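Local coordinates for putative pilus assembly-related protein (Burkholderia pseudomallei, PDB 4DAD) that is the CheY-like receiver domain of a putative pilus assembly-related protein, which as a whole may bind and hydrolyse ATP, at residues A[52-64]-A[82-94]. Numbering follows the deposited sequence. Where two conformers were deposited one is given.
Sequences VGRAAQIVQRTDG and ELAAIEKLSRLHP. With SO4 (sulfate ion), chain B.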
# COMPACT_ATOMS: atom_id res chain seq x y z
N VAL A 52 -5.49 -23.08 0.92
CA VAL A 52 -4.74 -23.57 -0.23
C VAL A 52 -5.18 -22.83 -1.48
O VAL A 52 -4.62 -23.06 -2.56
CB VAL A 52 -4.82 -25.11 -0.46
CG1 VAL A 52 -4.03 -25.88 0.59
CG2 VAL A 52 -6.26 -25.60 -0.57
N GLY A 53 -6.21 -22.01 -1.35
CA GLY A 53 -6.77 -21.27 -2.47
C GLY A 53 -5.87 -20.21 -3.06
O GLY A 53 -4.88 -19.79 -2.45
N ARG A 54 -6.18 -19.82 -4.29
CA ARG A 54 -5.46 -18.74 -4.98
C ARG A 54 -6.25 -17.46 -4.77
O ARG A 54 -7.44 -17.54 -4.40
CB ARG A 54 -5.25 -19.06 -6.49
CG ARG A 54 -6.35 -19.91 -7.12
CD ARG A 54 -6.08 -20.34 -8.55
NE ARG A 54 -7.22 -21.09 -9.09
CZ ARG A 54 -8.19 -20.55 -9.82
NH1 ARG A 54 -8.15 -19.27 -10.16
NH2 ARG A 54 -9.20 -21.30 -10.25
N ALA A 55 -5.62 -16.30 -4.98
CA ALA A 55 -6.26 -14.99 -4.80
C ALA A 55 -7.58 -14.88 -5.59
O ALA A 55 -8.51 -14.28 -5.09
CB ALA A 55 -5.31 -13.88 -5.20
N ALA A 56 -7.69 -15.51 -6.77
CA ALA A 56 -8.91 -15.48 -7.59
C ALA A 56 -10.09 -16.27 -6.96
O ALA A 56 -11.26 -15.99 -7.25
CB ALA A 56 -8.61 -16.00 -8.99
N GLN A 57 -9.79 -17.24 -6.09
CA GLN A 57 -10.82 -18.00 -5.38
C GLN A 57 -11.20 -17.30 -4.05
O GLN A 57 -12.38 -17.22 -3.71
CB GLN A 57 -10.30 -19.41 -5.12
CG GLN A 57 -10.04 -20.21 -6.37
CD GLN A 57 -9.48 -21.55 -6.01
OE1 GLN A 57 -8.50 -21.67 -5.27
NE2 GLN A 57 -10.13 -22.59 -6.48
N ILE A 58 -10.19 -16.77 -3.34
CA ILE A 58 -10.34 -16.06 -2.09
C ILE A 58 -11.32 -14.85 -2.23
O ILE A 58 -12.22 -14.73 -1.39
CB ILE A 58 -8.93 -15.63 -1.57
CG1 ILE A 58 -8.08 -16.86 -1.20
CG2 ILE A 58 -9.02 -14.70 -0.39
CD1 ILE A 58 -6.55 -16.56 -0.98
N VAL A 59 -11.19 -14.02 -3.31
CA VAL A 59 -12.04 -12.83 -3.57
C VAL A 59 -13.54 -13.19 -3.53
O VAL A 59 -14.35 -12.38 -3.07
CB VAL A 59 -11.74 -12.06 -4.90
CG1 VAL A 59 -12.20 -10.61 -4.80
CG2 VAL A 59 -10.27 -12.09 -5.27
N GLN A 60 -13.90 -14.40 -4.00
CA GLN A 60 -15.29 -14.87 -4.05
C GLN A 60 -15.95 -15.03 -2.66
O GLN A 60 -17.18 -15.11 -2.59
CB GLN A 60 -15.37 -16.19 -4.83
CG GLN A 60 -15.01 -16.03 -6.31
CD GLN A 60 -15.20 -17.31 -7.10
OE1 GLN A 60 -14.32 -17.72 -7.87
NE2 GLN A 60 -16.35 -17.98 -6.93
N ARG A 61 -15.16 -15.01 -1.56
CA ARG A 61 -15.67 -15.15 -0.19
C ARG A 61 -15.67 -13.80 0.53
O ARG A 61 -15.00 -13.67 1.54
CB ARG A 61 -14.81 -16.17 0.58
CG ARG A 61 -15.18 -17.63 0.35
CD ARG A 61 -14.73 -18.13 -1.00
NE ARG A 61 -14.92 -19.57 -1.14
CZ ARG A 61 -14.91 -20.23 -2.30
NH1 ARG A 61 -14.73 -19.56 -3.44
NH2 ARG A 61 -15.10 -21.55 -2.33
N THR A 62 -16.44 -12.81 0.01
CA THR A 62 -16.50 -11.43 0.54
C THR A 62 -16.71 -11.36 2.07
O THR A 62 -15.93 -10.68 2.73
CB THR A 62 -17.60 -10.57 -0.15
OG1 THR A 62 -17.67 -10.85 -1.55
CG2 THR A 62 -17.39 -9.08 0.08
N ASP A 63 -17.73 -12.05 2.62
CA ASP A 63 -18.07 -12.03 4.05
C ASP A 63 -16.99 -12.65 4.90
O ASP A 63 -16.68 -12.10 5.97
CB ASP A 63 -19.40 -12.75 4.33
CG ASP A 63 -20.61 -12.15 3.63
OD1 ASP A 63 -20.64 -10.91 3.44
OD2 ASP A 63 -21.54 -12.93 3.29
N GLY A 64 -16.46 -13.79 4.44
CA GLY A 64 -15.40 -14.53 5.11
C GLY A 64 -14.14 -13.72 5.27
O GLY A 64 -13.54 -13.73 6.35
N GLU A 82 -3.54 -13.21 -11.30
CA GLU A 82 -3.49 -13.21 -9.85
C GLU A 82 -3.22 -11.79 -9.32
O GLU A 82 -3.82 -11.44 -8.30
CB GLU A 82 -2.48 -14.22 -9.30
CG GLU A 82 -3.05 -15.07 -8.16
CD GLU A 82 -4.10 -16.12 -8.52
OE1 GLU A 82 -3.73 -17.16 -9.12
OE2 GLU A 82 -5.28 -15.91 -8.18
N LEU A 83 -2.41 -10.96 -10.02
CA LEU A 83 -2.17 -9.55 -9.63
C LEU A 83 -3.47 -8.75 -9.73
O LEU A 83 -3.77 -7.91 -8.87
CB LEU A 83 -1.07 -8.89 -10.48
CG LEU A 83 0.38 -9.21 -10.09
CD1 LEU A 83 1.31 -8.83 -11.21
CD2 LEU A 83 0.81 -8.48 -8.84
N ALA A 84 -4.27 -9.05 -10.76
CA ALA A 84 -5.58 -8.45 -10.96
C ALA A 84 -6.54 -8.87 -9.83
O ALA A 84 -7.31 -8.05 -9.32
CB ALA A 84 -6.13 -8.87 -12.32
N ALA A 85 -6.47 -10.15 -9.41
CA ALA A 85 -7.27 -10.73 -8.35
C ALA A 85 -6.93 -10.11 -7.03
O ALA A 85 -7.85 -9.81 -6.26
CB ALA A 85 -7.06 -12.24 -8.30
N ILE A 86 -5.62 -9.87 -6.76
CA ILE A 86 -5.11 -9.20 -5.55
C ILE A 86 -5.57 -7.74 -5.58
O ILE A 86 -5.93 -7.21 -4.52
CB ILE A 86 -3.57 -9.32 -5.44
CG1 ILE A 86 -3.16 -10.80 -5.20
CG2 ILE A 86 -3.01 -8.41 -4.34
CD1 ILE A 86 -1.74 -11.18 -5.61
N GLU A 87 -5.58 -7.10 -6.79
CA GLU A 87 -6.06 -5.73 -6.98
C GLU A 87 -7.54 -5.68 -6.59
O GLU A 87 -7.93 -4.83 -5.80
CB GLU A 87 -5.85 -5.28 -8.44
CG GLU A 87 -5.19 -3.92 -8.63
CD GLU A 87 -4.59 -3.64 -10.01
OE1 GLU A 87 -4.13 -4.60 -10.67
OE2 GLU A 87 -4.55 -2.45 -10.40
N LYS A 88 -8.35 -6.63 -7.11
CA LYS A 88 -9.79 -6.71 -6.82
C LYS A 88 -9.98 -6.94 -5.33
O LYS A 88 -10.84 -6.31 -4.70
CB LYS A 88 -10.47 -7.81 -7.65
CG LYS A 88 -12.00 -7.87 -7.47
CD LYS A 88 -12.68 -8.81 -8.47
CE LYS A 88 -14.19 -8.89 -8.28
NZ LYS A 88 -14.85 -9.71 -9.33
N LEU A 89 -9.11 -7.80 -4.76
CA LEU A 89 -9.13 -8.18 -3.35
C LEU A 89 -8.85 -6.96 -2.44
O LEU A 89 -9.65 -6.74 -1.54
CB LEU A 89 -8.12 -9.30 -3.09
CG LEU A 89 -8.59 -10.39 -2.16
CD1 LEU A 89 -7.79 -11.65 -2.38
CD2 LEU A 89 -8.45 -9.94 -0.74
N SER A 90 -7.77 -6.18 -2.67
CA SER A 90 -7.48 -5.01 -1.83
C SER A 90 -8.47 -3.88 -2.08
O SER A 90 -8.72 -3.10 -1.17
CB SER A 90 -6.04 -4.52 -1.98
OG SER A 90 -5.53 -4.68 -3.29
N ARG A 91 -9.03 -3.79 -3.30
CA ARG A 91 -10.02 -2.78 -3.65
C ARG A 91 -11.31 -2.99 -2.85
O ARG A 91 -11.82 -2.05 -2.26
CB ARG A 91 -10.29 -2.81 -5.16
CG ARG A 91 -11.45 -1.95 -5.68
CD ARG A 91 -11.32 -1.59 -7.17
NE ARG A 91 -11.08 -2.74 -8.05
CZ ARG A 91 -9.89 -3.06 -8.57
NH1 ARG A 91 -8.82 -2.32 -8.29
NH2 ARG A 91 -9.77 -4.11 -9.36
N LEU A 92 -11.83 -4.23 -2.81
CA LEU A 92 -13.08 -4.48 -2.10
C LEU A 92 -12.89 -4.68 -0.61
O LEU A 92 -13.88 -4.66 0.12
CB LEU A 92 -13.82 -5.68 -2.69
CG LEU A 92 -14.05 -5.68 -4.22
CD1 LEU A 92 -14.84 -6.89 -4.65
CD2 LEU A 92 -14.70 -4.41 -4.71
N HIS A 93 -11.64 -4.85 -0.15
CA HIS A 93 -11.31 -5.05 1.26
C HIS A 93 -10.21 -4.06 1.68
O HIS A 93 -9.06 -4.44 1.82
CB HIS A 93 -10.89 -6.51 1.52
CG HIS A 93 -12.04 -7.45 1.39
ND1 HIS A 93 -12.44 -7.91 0.14
CD2 HIS A 93 -12.89 -7.91 2.33
CE1 HIS A 93 -13.51 -8.66 0.37
NE2 HIS A 93 -13.81 -8.70 1.67
N PRO A 94 -10.55 -2.76 1.87
CA PRO A 94 -9.52 -1.78 2.23
C PRO A 94 -8.92 -2.00 3.63
O PRO A 94 -7.77 -1.64 3.86
CB PRO A 94 -10.26 -0.44 2.12
CG PRO A 94 -11.51 -0.74 1.33
CD PRO A 94 -11.87 -2.11 1.70
S SO4 B . -14.22 -22.01 -6.00
O1 SO4 B . -14.36 -20.57 -6.23
O2 SO4 B . -13.60 -22.23 -4.68
O3 SO4 B . -15.54 -22.67 -6.02
O4 SO4 B . -13.37 -22.57 -7.06
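Ala55 presses its methyl into the hollow formed on helix 80-92 by Glu82, Ala85, Ile86 and Leu89, a knob-into-hole fit in which methyl meets methyl at van der Waals distance. Ala55 CB stands 3.9 Å from Ala85 CB. The backbones approach closely here, with Ala56 CA and Ala85 CA 5.1 Å apart. Val59 supplies the next bump and divides it between two neighbours. Val59 CG1, turned anti to the backbone N (chi1 -156°), lies against Lys88 CG, while Val59 CG2 meets Leu89 CD1 at 3.8 Å. The same Leu89 methyl also touches Ile58 CG2, so the leucine fills the gap between Ile58 and Val59. In the (βα)5 receiver fold, these are neighbouring helical elements on one side of the parallel sheet, and beneath them Ile86 and Leu89 reach strand 70-74 through Ile73 and Leu71. Polar contacts close both ends of this apolar seam. Near the first turn of helix 55-58, the Glu82 chain bends at chi2 (71°) and brings OE2 to Ala56 N, 2.8 Å away, where it accepts a hydrogen bond from that N-H nearly along its own C-O axis; the carboxylate charge probably suits the helix start. At the far end, the His93 ring sends NE2 edge-on to Thr62 O, 3.1 Å away, in a nearly straight hydrogen bond (N-H...O 166°) that meets the oxygen in the carbonyl plane, on a lone pair, while Thr62 CG2 rests beside CE1.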